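Local coordinates for thiosulfate sulfurtransferase TUM1 (Saccharomyces cerevisiae, PDB 3UTN), which transfers sulfur as a rhodanese, accepting persulfide sulfur from NFS1 and passing it to UBA4 for 2-thiolation of the wobble uridine of tRNAs, at residues Ile30-Phe35 and Phe154-Asp159; Thr53-Ser58 and Lys64-Thr69; Glu189-Leu194 and Arg304-Ser309. All coordinates share one frame; numbering follows the deposited sequence.

Contacts 1 and 2 belong to the N-terminal rhodanese domain and contact 3 to the C-terminal, catalytic one, on the opposite side of the chain's centre. Contact 2 is nested along the chain inside the loop closed by contact 1, and their nearest atoms are about 6 Å apart. Contacts 1 and 3 both use the helix that follows the first strand of their domain, but contact 1 meets a surface loop through CH-pi packing, whereas contact 3 meets the fifth strand and adds a salt bridge to its aromatic packing. Both touching residues of contact 2 are buried, joined by one very short hydrogen bond; contacts 1 and 3 are partly buried.

Contact 1 (Ile30-Phe35 and Phe154-Asp159); sequences ISPKAF and FKYPLD
The hydrogen bond from Phe35 N to Ser31 O, 2.7 Å long, closes the first turn of the helix that presents Pro32 and Lys33 to the ring of Tyr156. A second bond reinforces this turn: Ser31 is the N-cap, and its OG accepts from Ala34 N at 3.0 Å in a nearly straight line. Pro32, the first residue inside the helix, has no N-H to satisfy there, and its CB points toward the loop. This CB sits almost on the axis of the tyrosine ring, 3.3 Å from the Tyr156 centroid and only 7° off the normal, which defines a CH-pi contact over the face. The backbone follows the same surface, with Pro32 C 3.4 Å from Tyr156 CE1. In fold terms, helix 32-41 succeeds the edge strand 28-30 of the five-stranded parallel sheet of the first rhodanese domain, while Phe154-Asp159 leaves helix 148-153, which follows the neighbouring strand 141-145. That second helix ends in a Schellman motif, with Lys155 at positive phi as the C-prime residue; the turn brings Tyr156 round toward Pro32. With CG anti to the carbonyl carbon (chi1 -80°), the tyrosine ring is laid along the start of helix 32-41. It also meets the ring of Tyr151 and touches Val36, so residues of both helices border it. At the phenol end the contact is more peripheral: Lys33 CB lies 3.3 Å from Tyr156 OH. CG of that lysine stands between its backbone N and carbonyl carbon (chi1 71°), a position probably tolerated because Lys33 lies in the first turn of the helix, and the chain, bent at chi3, carries NZ away from the loop, leaving CB as the lysine atom nearest the phenol.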
loop_
_atom_site.group_PDB
_atom_site.type_symbol
_atom_site.label_atom_id
_atom_site.label_comp_id
_atom_site.label_asym_id
_atom_site.label_seq_id
_atom_site.Cartn_x
_atom_site.Cartn_y
_atom_site.Cartn_z
ATOM N N ILE A 30 -6.813 -11.364 -1.898
ATOM C CA ILE A 30 -7.726 -12.262 -2.544
ATOM C C ILE A 30 -7.119 -12.579 -3.888
ATOM O O ILE A 30 -6.674 -11.687 -4.613
ATOM C CB ILE A 30 -9.149 -11.675 -2.638
ATOM C CG1 ILE A 30 -10.153 -12.762 -3.019
ATOM C CG2 ILE A 30 -9.195 -10.481 -3.573
ATOM C CD1 ILE A 30 -11.588 -12.340 -2.846
ATOM N N SER A 31 -7.058 -13.863 -4.189
ATOM C CA SER A 31 -6.568 -14.303 -5.468
ATOM C C SER A 31 -7.675 -14.043 -6.475
ATOM O O SER A 31 -8.835 -13.881 -6.094
ATOM C CB SER A 31 -6.249 -15.789 -5.424
ATOM O OG SER A 31 -7.447 -16.519 -5.280
ATOM N N PRO A 32 -7.325 -14.003 -7.762
ATOM C CA PRO A 32 -8.352 -13.898 -8.782
ATOM C C PRO A 32 -9.415 -14.981 -8.643
ATOM O O PRO A 32 -10.607 -14.676 -8.716
ATOM C CB PRO A 32 -7.563 -14.074 -10.071
ATOM C CG PRO A 32 -6.241 -13.484 -9.751
ATOM C CD PRO A 32 -5.974 -13.879 -8.333
ATOM N N LYS A 33 -8.999 -16.225 -8.421
ATOM C CA LYS A 33 -9.972 -17.310 -8.307
ATOM C C LYS A 33 -10.888 -17.113 -7.117
ATOM O O LYS A 33 -12.097 -17.262 -7.244
ATOM C CB LYS A 33 -9.320 -18.697 -8.280
ATOM C CG LYS A 33 -8.545 -19.055 -7.023
ATOM C CD LYS A 33 -7.965 -20.464 -7.127
ATOM C CE LYS A 33 -7.494 -20.764 -8.543
ATOM N NZ LYS A 33 -6.567 -21.928 -8.625
ATOM N N ALA A 34 -10.310 -16.756 -5.974
ATOM C CA ALA A 34 -11.097 -16.503 -4.781
ATOM C C ALA A 34 -11.992 -15.312 -5.046
ATOM O O ALA A 34 -13.132 -15.278 -4.610
ATOM C CB ALA A 34 -10.200 -16.247 -3.592
ATOM N N PHE A 35 -11.475 -14.345 -5.791
ATOM C CA PHE A 35 -12.267 -13.189 -6.138
ATOM C C PHE A 35 -13.490 -13.548 -6.967
ATOM O O PHE A 35 -14.586 -13.125 -6.644
ATOM C CB PHE A 35 -11.439 -12.132 -6.853
ATOM C CG PHE A 35 -12.269 -11.052 -7.460
ATOM C CD1 PHE A 35 -12.843 -10.069 -6.663
ATOM C CD2 PHE A 35 -12.525 -11.046 -8.821
ATOM C CE1 PHE A 35 -13.620 -9.073 -7.223
ATOM C CE2 PHE A 35 -13.304 -10.054 -9.384
ATOM C CZ PHE A 35 -13.851 -9.065 -8.581
ATOM N N PHE A 154 -4.421 -14.670 -16.332
ATOM C CA PHE A 154 -5.236 -15.864 -16.368
ATOM C C PHE A 154 -6.660 -15.572 -16.804
ATOM O O PHE A 154 -7.562 -16.381 -16.600
ATOM C CB PHE A 154 -5.128 -16.611 -15.041
ATOM C CG PHE A 154 -3.769 -17.188 -14.818
ATOM C CD1 PHE A 154 -3.436 -18.431 -15.350
ATOM C CD2 PHE A 154 -2.795 -16.466 -14.142
ATOM C CE1 PHE A 154 -2.166 -18.957 -15.173
ATOM C CE2 PHE A 154 -1.522 -16.987 -13.965
ATOM C CZ PHE A 154 -1.208 -18.235 -14.479
ATOM N N LYS A 155 -6.832 -14.410 -17.432
ATOM C CA LYS A 155 -8.047 -14.074 -18.167
ATOM C C LYS A 155 -9.289 -14.131 -17.289
ATOM O O LYS A 155 -10.352 -14.578 -17.694
ATOM C CB LYS A 155 -8.180 -14.958 -19.412
ATOM C CG LYS A 155 -7.069 -14.729 -20.430
ATOM C CD LYS A 155 -7.014 -15.849 -21.455
ATOM C CE LYS A 155 -5.853 -15.649 -22.417
ATOM N NZ LYS A 155 -5.919 -16.594 -23.570
ATOM N N TYR A 156 -9.140 -13.666 -16.062
ATOM C CA TYR A 156 -10.285 -13.515 -15.204
ATOM C C TYR A 156 -11.169 -12.419 -15.765
ATOM O O TYR A 156 -10.697 -11.618 -16.572
ATOM C CB TYR A 156 -9.828 -13.242 -13.789
ATOM C CG TYR A 156 -9.415 -14.504 -13.123
ATOM C CD1 TYR A 156 -10.307 -15.195 -12.314
ATOM C CD2 TYR A 156 -8.155 -15.049 -13.344
ATOM C CE1 TYR A 156 -9.946 -16.377 -11.714
ATOM C CE2 TYR A 156 -7.784 -16.234 -12.741
ATOM C CZ TYR A 156 -8.690 -16.889 -11.930
ATOM O OH TYR A 156 -8.343 -18.062 -11.333
ATOM N N PRO A 157 -12.462 -12.408 -15.382
ATOM C CA PRO A 157 -13.422 -11.547 -16.053
ATOM C C PRO A 157 -12.960 -10.120 -16.068
ATOM O O PRO A 157 -12.667 -9.534 -15.027
ATOM C CB PRO A 157 -14.678 -11.683 -15.199
ATOM C CG PRO A 157 -14.559 -13.038 -14.617
ATOM C CD PRO A 157 -13.105 -13.195 -14.317
ATOM N N LEU A 158 -12.880 -9.576 -17.265
ATOM C CA LEU A 158 -12.522 -8.203 -17.428
ATOM C C LEU A 158 -13.684 -7.485 -18.034
ATOM O O LEU A 158 -14.360 -7.995 -18.928
ATOM C CB LEU A 158 -11.297 -8.060 -18.320
ATOM C CG LEU A 158 -9.998 -8.472 -17.641
ATOM C CD1 LEU A 158 -8.866 -8.431 -18.649
ATOM C CD2 LEU A 158 -9.720 -7.559 -16.459
ATOM N N ASP A 159 -13.932 -6.310 -17.495
ATOM C CA ASP A 159 -14.748 -5.346 -18.156
ATOM C C ASP A 159 -13.758 -4.585 -19.026
ATOM O O ASP A 159 -12.988 -3.753 -18.535
ATOM C CB ASP A 159 -15.411 -4.435 -17.132
ATOM C CG ASP A 159 -16.070 -3.248 -17.763
ATOM O OD1 ASP A 159 -16.245 -3.273 -18.992
ATOM O OD2 ASP A 159 -16.403 -2.288 -17.035
#

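Contact 2 (Thr53-Ser58 and Lys64-Thr69); sequences TWYLPS and KVDFLT. With DMS (dimethyl sulfoxide), chain G.
The ring of Tyr55 meets the carboxylate of Asp66 at its edge, near the ring plane, with the two flat groups turned 77° apart; over one face of the same ring lies Thr53 CG2, 3.1 Å above the plane and offset toward the rim. The contact spans a strand-loop-helix unit of the N-terminal rhodanese domain: the loop after strand 47-51 folds back on helix 63-69. Tyr55 OH donates to Asp66 OD2 at 2.5 Å, a very short bond. OD2 also lies 3.0 Å from Tyr55 CE2, so the carboxylate oxygen sits beside the ring corner rather than straight beyond the hydroxyl. The tyrosine's CG is anti to its carbonyl carbon (chi1 -65°), which sends the ring from the loop to the helix. Both touching residues are buried, and the other carboxylate oxygen, Asp66 OD1, forms a salt bridge with Lys70, which probably helps to keep the aspartate charged. A phenylalanine in place of Tyr55 lacks the hydroxyl, so Asp66 OD2 would probably be left without this donor and the carboxylate freer to turn about its bond to CB. Near this joint the loop is tied down a second time, since Thr53 O accepts from Asn63 ND2. On the exposed side of the helix, Lys64 NZ donates to the oxygen of a dimethyl sulfoxide molecule, probably from the crystallisation liquor, at 3.1 Å. In the next residue, Val65, the carbonyl oxygen takes two donors: Thr69 N at 2.7 Å, and Thr69 OG1 at 2.6 Å, the hydroxyl standing 51° out of the carbonyl plane.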
loop_
_atom_site.group_PDB
_atom_site.type_symbol
_atom_site.label_atom_id
_atom_site.label_comp_id
_atom_site.label_asym_id
_atom_site.label_seq_id
_atom_site.Cartn_x
_atom_site.Cartn_y
_atom_site.Cartn_z
ATOM N N THR A 53 -4.925 1.736 -9.348
ATOM C CA THR A 53 -3.767 1.886 -10.188
ATOM C C THR A 53 -3.236 3.281 -10.044
ATOM O O THR A 53 -3.962 4.270 -10.112
ATOM C CB THR A 53 -4.066 1.587 -11.652
ATOM O OG1 THR A 53 -4.405 0.210 -11.769
ATOM C CG2 THR A 53 -2.851 1.854 -12.501
ATOM N N TRP A 54 -1.950 3.328 -9.785
ATOM C CA TRP A 54 -1.263 4.566 -9.686
ATOM C C TRP A 54 0.081 4.260 -10.235
ATOM O O TRP A 54 0.649 3.209 -9.959
ATOM C CB TRP A 54 -1.199 4.997 -8.238
ATOM C CG TRP A 54 -0.410 6.249 -8.058
ATOM C CD1 TRP A 54 -0.877 7.556 -8.063
ATOM C CD2 TRP A 54 1.028 6.352 -7.862
ATOM N NE1 TRP A 54 0.152 8.436 -7.879
ATOM C CE2 TRP A 54 1.323 7.779 -7.754
ATOM C CE3 TRP A 54 2.069 5.435 -7.762
ATOM C CZ2 TRP A 54 2.611 8.249 -7.557
ATOM C CZ3 TRP A 54 3.361 5.922 -7.561
ATOM C CH2 TRP A 54 3.624 7.296 -7.458
ATOM N N TYR A 55 0.590 5.179 -11.036
ATOM C CA TYR A 55 1.832 4.958 -11.727
ATOM C C TYR A 55 2.857 5.951 -11.267
ATOM O O TYR A 55 2.515 7.060 -10.888
ATOM C CB TYR A 55 1.618 5.144 -13.214
ATOM C CG TYR A 55 0.690 4.137 -13.819
ATOM C CD1 TYR A 55 0.911 2.774 -13.650
ATOM C CD2 TYR A 55 -0.385 4.542 -14.592
ATOM C CE1 TYR A 55 0.073 1.841 -14.229
ATOM C CE2 TYR A 55 -1.226 3.618 -15.177
ATOM C CZ TYR A 55 -0.987 2.272 -14.992
ATOM O OH TYR A 55 -1.817 1.358 -15.558
ATOM N N LEU A 56 4.117 5.540 -11.290
ATOM C CA LEU A 56 5.190 6.497 -11.168
ATOM C C LEU A 56 5.073 7.392 -12.378
ATOM O O LEU A 56 4.968 6.891 -13.496
ATOM C CB LEU A 56 6.541 5.794 -11.161
ATOM C CG LEU A 56 6.849 4.942 -9.937
ATOM C CD1 LEU A 56 8.258 4.384 -10.055
ATOM C CD2 LEU A 56 6.696 5.757 -8.661
ATOM N N PRO A 57 5.035 8.718 -12.160
ATOM C CA PRO A 57 5.007 9.658 -13.276
ATOM C C PRO A 57 6.090 9.359 -14.300
ATOM O O PRO A 57 5.876 9.573 -15.490
ATOM C CB PRO A 57 5.256 10.998 -12.596
ATOM C CG PRO A 57 4.604 10.833 -11.266
ATOM C CD PRO A 57 4.867 9.406 -10.865
ATOM N N SER A 58 7.228 8.838 -13.842
ATOM C CA SER A 58 8.311 8.436 -14.739
ATOM C C SER A 58 7.840 7.451 -15.810
ATOM O O SER A 58 8.395 7.411 -16.903
ATOM C CB SER A 58 9.473 7.828 -13.947
ATOM O OG SER A 58 9.058 6.668 -13.244
ATOM N N LYS A 64 -5.680 6.984 -14.616
ATOM C CA LYS A 64 -7.067 7.345 -14.824
ATOM C C LYS A 64 -7.527 6.883 -16.202
ATOM O O LYS A 64 -8.559 6.237 -16.323
ATOM C CB LYS A 64 -7.261 8.848 -14.617
ATOM C CG LYS A 64 -7.280 9.241 -13.141
ATOM C CD LYS A 64 -7.058 10.727 -12.897
ATOM C CE LYS A 64 -8.283 11.559 -13.234
ATOM N NZ LYS A 64 -8.109 13.013 -12.960
ATOM N N VAL A 65 -6.733 7.173 -17.229
ATOM C CA VAL A 65 -7.043 6.718 -18.578
ATOM C C VAL A 65 -7.024 5.199 -18.608
ATOM O O VAL A 65 -7.886 4.573 -19.217
ATOM C CB VAL A 65 -6.063 7.295 -19.615
ATOM C CG1 VAL A 65 -6.101 6.502 -20.918
ATOM C CG2 VAL A 65 -6.403 8.749 -19.880
ATOM N N ASP A 66 -6.046 4.613 -17.926
ATOM C CA ASP A 66 -5.949 3.164 -17.873
ATOM C C ASP A 66 -7.157 2.560 -17.213
ATOM O O ASP A 66 -7.660 1.541 -17.656
ATOM C CB ASP A 66 -4.675 2.729 -17.185
ATOM C CG ASP A 66 -3.484 2.885 -18.079
ATOM O OD1 ASP A 66 -3.668 3.418 -19.194
ATOM O OD2 ASP A 66 -2.384 2.468 -17.685
ATOM N N PHE A 67 -7.653 3.208 -16.171
ATOM C CA PHE A 67 -8.856 2.700 -15.569
ATOM C C PHE A 67 -10.001 2.757 -16.562
ATOM O O PHE A 67 -10.766 1.807 -16.709
ATOM C CB PHE A 67 -9.252 3.498 -14.346
ATOM C CG PHE A 67 -10.586 3.104 -13.828
ATOM C CD1 PHE A 67 -10.721 1.957 -13.061
ATOM C CD2 PHE A 67 -11.720 3.826 -14.168
ATOM C CE1 PHE A 67 -11.958 1.565 -12.591
ATOM C CE2 PHE A 67 -12.962 3.428 -13.708
ATOM C CZ PHE A 67 -13.079 2.304 -12.913
ATOM N N LEU A 68 -10.111 3.899 -17.227
ATOM C CA LEU A 68 -11.262 4.194 -18.052
ATOM C C LEU A 68 -11.253 3.399 -19.329
ATOM O O LEU A 68 -12.301 3.058 -19.851
ATOM C CB LEU A 68 -11.286 5.674 -18.389
ATOM C CG LEU A 68 -11.491 6.581 -17.178
ATOM C CD1 LEU A 68 -11.154 8.000 -17.575
ATOM C CD2 LEU A 68 -12.909 6.494 -16.643
ATOM N N THR A 69 -10.066 3.097 -19.827
ATOM C CA THR A 69 -9.955 2.631 -21.194
ATOM C C THR A 69 -9.288 1.285 -21.288
ATOM O O THR A 69 -9.302 0.677 -22.334
ATOM C CB THR A 69 -9.169 3.631 -22.058
ATOM O OG1 THR A 69 -7.816 3.672 -21.606
ATOM C CG2 THR A 69 -9.773 5.010 -21.940
HETATM S S DMS G . -4.300 13.479 -13.792
HETATM O O DMS G . -5.516 14.287 -14.082
HETATM C C1 DMS G . -3.001 14.002 -14.774
HETATM C C2 DMS G . -3.690 13.879 -12.234
#

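Contact 3 (Glu189-Leu194 and Arg304-Ser309); sequences EEMFQL and RLYDGS
Glu190 and Arg304 approach from opposite directions, and the carboxylate meets the guanidinium at its edge, the two planes 33° apart. Each oxygen has its own nitrogen: Arg304 NH1 donates to Glu190 OE1 at 2.5 Å, nearly straight and on the syn side of the carboxylate, and Arg304 NH2 donates to Glu190 OE2, also at 2.5 Å but more bent. This paired salt bridge uses both terminal nitrogens and fixes the rotation of the two groups. Next to it, Met191 crosses Tyr306 obliquely. Its CG lies over the ring face, 3.4 Å from the Tyr306 centroid and 17° off the normal, a CH-pi contact; Met191 SD, 4.5 Å from the same centroid, is oblique to the ring and makes a Met-aromatic contact. The segments belong to helix 188-196, which follows the edge strand 185-186, and the fifth strand (303-306) of the C-terminal rhodanese domain, whose parallel sheet runs in the order 1-5-4-2-3. Met191 packs the helix on the sheet, touching both Tyr306 and Ile279 of the adjacent strand 278-281. Tyr306 has its CG anti to the backbone N (chi1 170°), which lays the ring between the helix and the turn that follows its own strand: on the face opposite Met191, Ser309 N lies 3.2 Å above the plane, over the ring centre. The phenol is held by a hydrogen bond between Tyr306 OH and Glu312. Behind the ring, Ser309 OG donates to Tyr306 O at 2.6 Å and accepts from the backbone N of Cys282, the residue that carries the persulfide intermediate, linking this turn to the active-site loop.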
loop_
_atom_site.group_PDB
_atom_site.type_symbol
_atom_site.label_atom_id
_atom_site.label_comp_id
_atom_site.label_asym_id
_atom_site.label_seq_id
_atom_site.Cartn_x
_atom_site.Cartn_y
_atom_site.Cartn_z
ATOM N N GLU A 189 6.228 12.156 14.501
ATOM C CA GLU A 189 6.547 12.385 15.904
ATOM C C GLU A 189 7.084 11.102 16.522
ATOM O O GLU A 189 8.182 11.082 17.070
ATOM C CB GLU A 189 5.312 12.890 16.667
ATOM C CG GLU A 189 5.560 13.204 18.141
ATOM C CD GLU A 189 4.404 13.933 18.809
ATOM O OE1 GLU A 189 3.231 13.578 18.555
ATOM O OE2 GLU A 189 4.670 14.863 19.602
ATOM N N GLU A 190 6.322 10.023 16.391
ATOM C CA GLU A 190 6.740 8.747 16.929
ATOM C C GLU A 190 7.987 8.236 16.233
ATOM O O GLU A 190 8.919 7.793 16.888
ATOM C CB GLU A 190 5.629 7.719 16.813
ATOM C CG GLU A 190 5.949 6.433 17.545
ATOM C CD GLU A 190 4.924 5.361 17.292
ATOM O OE1 GLU A 190 3.863 5.679 16.724
ATOM O OE2 GLU A 190 5.184 4.198 17.652
ATOM N N MET A 191 7.993 8.298 14.904
ATOM C CA MET A 191 9.152 7.877 14.132
ATOM C C MET A 191 10.390 8.604 14.604
ATOM O O MET A 191 11.407 7.991 14.905
ATOM C CB MET A 191 8.946 8.156 12.648
ATOM C CG MET A 191 8.168 7.069 11.956
ATOM S SD MET A 191 8.884 5.448 12.248
ATOM C CE MET A 191 10.363 5.489 11.246
ATOM N N PHE A 192 10.284 9.921 14.673
ATOM C CA PHE A 192 11.403 10.725 15.081
ATOM C C PHE A 192 11.828 10.407 16.501
ATOM O O PHE A 192 13.002 10.209 16.744
ATOM C CB PHE A 192 11.127 12.213 14.934
ATOM C CG PHE A 192 12.327 13.047 15.201
ATOM C CD1 PHE A 192 13.410 13.002 14.336
ATOM C CD2 PHE A 192 12.406 13.834 16.342
ATOM C CE1 PHE A 192 14.538 13.756 14.585
ATOM C CE2 PHE A 192 13.535 14.589 16.597
ATOM C CZ PHE A 192 14.604 14.549 15.717
ATOM N N GLN A 193 10.870 10.341 17.422
ATOM C CA GLN A 193 11.184 9.998 18.808
ATOM C C GLN A 193 11.877 8.649 18.874
ATOM O O GLN A 193 12.890 8.505 19.545
ATOM C CB GLN A 193 9.939 10.012 19.700
ATOM C CG GLN A 193 10.203 9.647 21.163
ATOM C CD GLN A 193 11.385 10.391 21.790
ATOM O OE1 GLN A 193 11.773 11.478 21.351
ATOM N NE2 GLN A 193 11.958 9.801 22.834
ATOM N N LEU A 194 11.333 7.671 18.156
ATOM C CA LEU A 194 11.927 6.345 18.110
ATOM C C LEU A 194 13.359 6.404 17.629
ATOM O O LEU A 194 14.234 5.743 18.175
ATOM C CB LEU A 194 11.106 5.420 17.213
ATOM C CG LEU A 194 9.785 4.995 17.847
ATOM C CD1 LEU A 194 8.885 4.397 16.784
ATOM C CD2 LEU A 194 10.028 4.040 19.009
ATOM N N ARG A 304 2.952 -1.260 11.189
ATOM C CA ARG A 304 2.384 0.021 10.897
ATOM C C ARG A 304 3.143 0.623 9.757
ATOM O O ARG A 304 4.267 0.225 9.453
ATOM C CB ARG A 304 2.442 0.918 12.116
ATOM C CG ARG A 304 1.463 0.508 13.195
ATOM C CD ARG A 304 1.560 1.471 14.356
ATOM N NE ARG A 304 2.927 1.519 14.860
ATOM C CZ ARG A 304 3.445 2.555 15.503
ATOM N NH1 ARG A 304 2.714 3.649 15.705
ATOM N NH2 ARG A 304 4.698 2.504 15.920
ATOM N N LEU A 305 2.497 1.559 9.095
ATOM C CA LEU A 305 3.135 2.273 8.038
ATOM C C LEU A 305 3.528 3.621 8.568
ATOM O O LEU A 305 2.691 4.367 9.075
ATOM C CB LEU A 305 2.196 2.446 6.858
ATOM C CG LEU A 305 2.849 3.239 5.733
ATOM C CD1 LEU A 305 3.691 2.325 4.866
ATOM C CD2 LEU A 305 1.778 3.922 4.919
ATOM N N TYR A 306 4.808 3.927 8.451
ATOM C CA TYR A 306 5.245 5.281 8.621
ATOM C C TYR A 306 4.838 5.967 7.332
ATOM O O TYR A 306 5.538 5.912 6.330
ATOM C CB TYR A 306 6.750 5.361 8.850
ATOM C CG TYR A 306 7.261 6.774 8.795
ATOM C CD1 TYR A 306 6.458 7.835 9.206
ATOM C CD2 TYR A 306 8.538 7.052 8.338
ATOM C CE1 TYR A 306 6.918 9.131 9.165
ATOM C CE2 TYR A 306 9.009 8.353 8.300
ATOM C CZ TYR A 306 8.188 9.383 8.708
ATOM O OH TYR A 306 8.632 10.673 8.667
ATOM N N ASP A 307 3.676 6.600 7.372
ATOM C CA ASP A 307 3.083 7.131 6.172
ATOM C C ASP A 307 3.941 8.246 5.605
ATOM O O ASP A 307 4.252 8.244 4.418
ATOM C CB ASP A 307 1.667 7.608 6.450
ATOM C CG ASP A 307 0.928 7.977 5.198
ATOM O OD1 ASP A 307 1.281 7.469 4.115
ATOM O OD2 ASP A 307 -0.010 8.780 5.299
ATOM N N GLY A 308 4.351 9.174 6.468
ATOM C CA GLY A 308 5.212 10.278 6.058
ATOM C C GLY A 308 6.378 9.733 5.274
ATOM O O GLY A 308 6.804 10.309 4.268
ATOM N N SER A 309 6.876 8.592 5.741
ATOM C CA SER A 309 7.941 7.870 5.076
ATOM C C SER A 309 9.167 8.746 4.879
ATOM O O SER A 309 9.310 9.802 5.511
ATOM C CB SER A 309 7.448 7.267 3.759
ATOM O OG SER A 309 6.751 6.065 4.013
#